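Local coordinates for transcription termination factor FttA (Methanosarcina mazei, PDB 2XR1), which probably terminates archaeal transcription by cutting nascent RNA at the polymerase exit channel, as a zinc-dependent endonuclease with 5'-3' exonuclease activity, at residues B[388-393]-B[583-588]. Sequence-based numbering, arbitrary orientation.
Sequences AFQPAL and HSDRRQ
A capping box at the start of helix 586-594 meets the 388-393 loop here, with Asp585 as N-cap, gripped by Gln390 and with the edge of the Phe389 ring beside Asp585 OD2. Asp585 splits its carboxylate between two jobs. Asp585 OD1 takes the helix's own Gln588 N at 2.8 Å, and Asp585 N returns a bond to Gln588 OE1. Asp585 OD2 faces the loop and accepts Gln390 N at 3.2 Å through its anti lone pair, nearly straight at 167°. One residue further along, Arg586 N donates to Ala388 O at 3.1 Å, so two bonds tie the loop to the first turn of the helix.

The Gln390 side chain reaches over to Asp585: chi1 of 69° sends CG across toward Asp585 CB, and the extended remainder lays Gln390 NE2 3.4 Å from that same Asp585 CB, with amide and carboxylate planes 72° apart. Gln390 OE1 and His583 O are both acceptors, and Lys357 NZ bonds to each of them and to Gln588 OE1. In this metallo-beta-lactamase/beta-CASP nuclease the contact joins the loop leading into helix 393-409 to the returning C-terminal lactamase segment, beside the two-zinc site. The His583 ring points away from the loop toward His332 and Asp355, its nearest side-chain atom about 5 Å from a zinc ion, and its ND1 bonds to Glu380.

At the outer end, Phe389 CE1 rests 3.8 Å from Arg586 CG, while Phe389 CD1 lies 4.1 Å from Arg587 CB. The guanidinium of Arg586 runs on to Ser619 OG, hydrogen-bonded through NH2, and to a salt bridge from NH1 to Asp615.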
ATOM      1  N   ALA B 388      -6.080  -5.092 -31.633  1.00 43.34           N
ATOM      2  CA  ALA B 388      -4.662  -5.328 -31.655  1.00 41.59           C
ATOM      3  C   ALA B 388      -4.259  -6.776 -32.012  1.00 40.51           C
ATOM      4  O   ALA B 388      -3.519  -7.466 -31.311  1.00 37.28           O
ATOM      5  CB  ALA B 388      -4.037  -4.844 -30.288  1.00 38.37           C
ATOM      6  N   PHE B 389      -4.725  -7.208 -33.152  1.00 43.13           N
ATOM      7  CA  PHE B 389      -4.336  -8.507 -33.682  1.00 43.89           C
ATOM      8  C   PHE B 389      -3.007  -8.347 -34.385  1.00 44.96           C
ATOM      9  O   PHE B 389      -2.613  -7.248 -34.779  1.00 46.23           O
ATOM     10  CB  PHE B 389      -5.410  -9.042 -34.631  1.00 45.91           C
ATOM     11  CG  PHE B 389      -6.762  -9.041 -34.008  1.00 46.44           C
ATOM     12  CD1 PHE B 389      -7.080  -9.968 -33.009  1.00 44.11           C
ATOM     13  CD2 PHE B 389      -7.683  -8.046 -34.317  1.00 47.38           C
ATOM     14  CE1 PHE B 389      -8.334  -9.946 -32.398  1.00 44.26           C
ATOM     15  CE2 PHE B 389      -8.928  -8.018 -33.696  1.00 47.66           C
ATOM     16  CZ  PHE B 389      -9.252  -8.962 -32.744  1.00 46.12           C
ATOM     17  N   GLN B 390      -2.278  -9.437 -34.507  1.00 44.70           N
ATOM     18  CA  GLN B 390      -1.059  -9.366 -35.263  1.00 46.31           C
ATOM     19  C   GLN B 390      -1.112 -10.495 -36.271  1.00 48.03           C
ATOM     20  O   GLN B 390      -1.876 -11.427 -36.110  1.00 48.89           O
ATOM     21  CB  GLN B 390       0.141  -9.337 -34.309  1.00 43.98           C
ATOM     22  CG  GLN B 390       0.371 -10.558 -33.615  1.00 43.07           C
ATOM     23  CD  GLN B 390       1.204 -10.410 -32.352  1.00 42.35           C
ATOM     24  OE1 GLN B 390       1.983 -11.298 -32.064  1.00 45.38           O
ATOM     25  NE2 GLN B 390       1.015  -9.345 -31.573  1.00 41.71           N
ATOM     26  N   PRO B 391      -0.414 -10.352 -37.386  1.00 37.12           N
ATOM     27  CA  PRO B 391      -0.520 -11.357 -38.436  1.00 37.86           C
ATOM     28  C   PRO B 391      -0.025 -12.737 -37.993  1.00 37.57           C
ATOM     29  O   PRO B 391       0.869 -12.833 -37.161  1.00 36.36           O
ATOM     30  CB  PRO B 391       0.397 -10.802 -39.527  1.00 38.38           C
ATOM     31  CG  PRO B 391       1.420  -9.990 -38.805  1.00 37.15           C
ATOM     32  CD  PRO B 391       0.611  -9.341 -37.696  1.00 37.11           C
ATOM     33  N   ALA B 392      -0.638 -13.787 -38.526  1.00 38.71           N
ATOM     34  CA  ALA B 392      -0.147 -15.165 -38.366  1.00 38.91           C
ATOM     35  C   ALA B 392       1.357 -15.321 -38.740  1.00 39.12           C
ATOM     36  O   ALA B 392       1.869 -14.701 -39.675  1.00 39.11           O
ATOM     37  CB  ALA B 392      -1.047 -16.129 -39.185  1.00 39.57           C
ATOM     38  N   LEU B 393       2.071 -16.120 -37.957  1.00 40.16           N
ATOM     39  CA  LEU B 393       3.496 -16.418 -38.203  1.00 40.83           C
ATOM     40  C   LEU B 393       3.801 -16.583 -39.676  1.00 41.96           C
ATOM     41  O   LEU B 393       4.659 -15.920 -40.184  1.00 42.75           O
ATOM     42  CB  LEU B 393       3.939 -17.655 -37.396  1.00 41.27           C
ATOM     43  CG  LEU B 393       4.840 -18.787 -37.980  1.00 46.05           C
ATOM     44  CD1 LEU B 393       5.881 -19.301 -36.968  1.00 46.28           C
ATOM     45  CD2 LEU B 393       3.974 -19.987 -38.529  1.00 49.76           C
ATOM     46  N   HIS B 583       4.943 -11.187 -28.075  1.00 27.25           N
ATOM     47  CA  HIS B 583       3.739 -11.100 -27.245  1.00 26.42           C
ATOM     48  C   HIS B 583       2.500 -11.692 -27.891  1.00 26.94           C
ATOM     49  O   HIS B 583       2.321 -11.687 -29.117  1.00 28.22           O
ATOM     50  CB  HIS B 583       3.403  -9.657 -26.983  1.00 26.81           C
ATOM     51  CG  HIS B 583       4.414  -8.926 -26.147  1.00 27.63           C
ATOM     52  ND1 HIS B 583       4.404  -8.960 -24.765  1.00 23.03           N
ATOM     53  CD2 HIS B 583       5.419  -8.089 -26.505  1.00 26.61           C
ATOM     54  CE1 HIS B 583       5.362  -8.171 -24.321  1.00 25.00           C
ATOM     55  NE2 HIS B 583       5.980  -7.622 -25.354  1.00 25.28           N
ATOM     56  N   SER B 584       1.619 -12.176 -27.041  1.00 26.67           N
ATOM     57  CA  SER B 584       0.313 -12.592 -27.428  1.00 26.99           C
ATOM     58  C   SER B 584      -0.422 -11.414 -28.000  1.00 27.87           C
ATOM     59  O   SER B 584      -0.438 -10.368 -27.395  1.00 27.92           O
ATOM     60  CB  SER B 584      -0.445 -13.077 -26.189  1.00 26.44           C
ATOM     61  OG  SER B 584       0.055 -14.294 -25.752  1.00 26.09           O
ATOM     62  N   ASP B 585      -1.060 -11.578 -29.150  1.00 29.38           N
ATOM     63  CA  ASP B 585      -1.921 -10.523 -29.675  1.00 30.30           C
ATOM     64  C   ASP B 585      -3.249 -10.513 -28.894  1.00 30.16           C
ATOM     65  O   ASP B 585      -3.385 -11.224 -27.894  1.00 28.76           O
ATOM     66  CB  ASP B 585      -2.121 -10.678 -31.188  1.00 31.60           C
ATOM     67  CG  ASP B 585      -3.121 -11.791 -31.579  1.00 34.90           C
ATOM     68  OD1 ASP B 585      -3.581 -12.555 -30.687  1.00 37.55           O
ATOM     69  OD2 ASP B 585      -3.453 -11.903 -32.803  1.00 37.73           O
ATOM     70  N   ARG B 586      -4.204  -9.698 -29.328  1.00 30.83           N
ATOM     71  CA  ARG B 586      -5.458  -9.563 -28.591  1.00 31.76           C
ATOM     72  C   ARG B 586      -6.175 -10.903 -28.481  1.00 32.05           C
ATOM     73  O   ARG B 586      -6.551 -11.296 -27.414  1.00 31.28           O
ATOM     74  CB  ARG B 586      -6.348  -8.502 -29.235  1.00 32.78           C
ATOM     75  CG  ARG B 586      -7.798  -8.589 -28.876  1.00 34.40           C
ATOM     76  CD  ARG B 586      -8.118  -8.008 -27.497  1.00 34.20           C
ATOM     77  NE  ARG B 586      -9.561  -7.959 -27.371  1.00 36.44           N
ATOM     78  CZ  ARG B 586     -10.260  -7.170 -26.568  1.00 36.62           C
ATOM     79  NH1 ARG B 586      -9.684  -6.300 -25.755  1.00 35.09           N
ATOM     80  NH2 ARG B 586     -11.579  -7.253 -26.608  1.00 39.31           N
ATOM     81  N   ARG B 587      -6.319 -11.610 -29.592  1.00 34.08           N
ATOM     82  CA  ARG B 587      -6.931 -12.934 -29.595  1.00 35.50           C
ATOM     83  C   ARG B 587      -6.231 -13.870 -28.580  1.00 34.33           C
ATOM     84  O   ARG B 587      -6.848 -14.541 -27.778  1.00 34.19           O
ATOM     85  CB  ARG B 587      -6.874 -13.557 -30.978  1.00 36.63           C
ATOM     86  CG  ARG B 587      -7.924 -14.656 -31.186  1.00 40.24           C
ATOM     87  CD  ARG B 587      -7.686 -15.472 -32.464  1.00 43.30           C
ATOM     88  NE  ARG B 587      -6.759 -16.587 -32.211  1.00 46.28           N
ATOM     89  CZ  ARG B 587      -5.469 -16.629 -32.591  1.00 48.90           C
ATOM     90  NH1 ARG B 587      -4.908 -15.621 -33.291  1.00 49.84           N
ATOM     91  NH2 ARG B 587      -4.728 -17.694 -32.287  1.00 47.72           N
ATOM     92  N   GLN B 588      -4.917 -13.865 -28.601  1.00 33.76           N
ATOM     93  CA  GLN B 588      -4.150 -14.799 -27.792  1.00 32.57           C
ATOM     94  C   GLN B 588      -4.245 -14.483 -26.316  1.00 31.47           C
ATOM     95  O   GLN B 588      -4.229 -15.403 -25.493  1.00 31.28           O
ATOM     96  CB  GLN B 588      -2.705 -14.830 -28.284  1.00 31.61           C
ATOM     97  CG  GLN B 588      -2.610 -15.640 -29.566  1.00 32.73           C
ATOM     98  CD  GLN B 588      -1.429 -15.270 -30.444  1.00 34.67           C
ATOM     99  OE1 GLN B 588      -0.632 -14.369 -30.107  1.00 36.42           O
ATOM    100  NE2 GLN B 588      -1.308 -15.956 -31.591  1.00 34.54           N
TER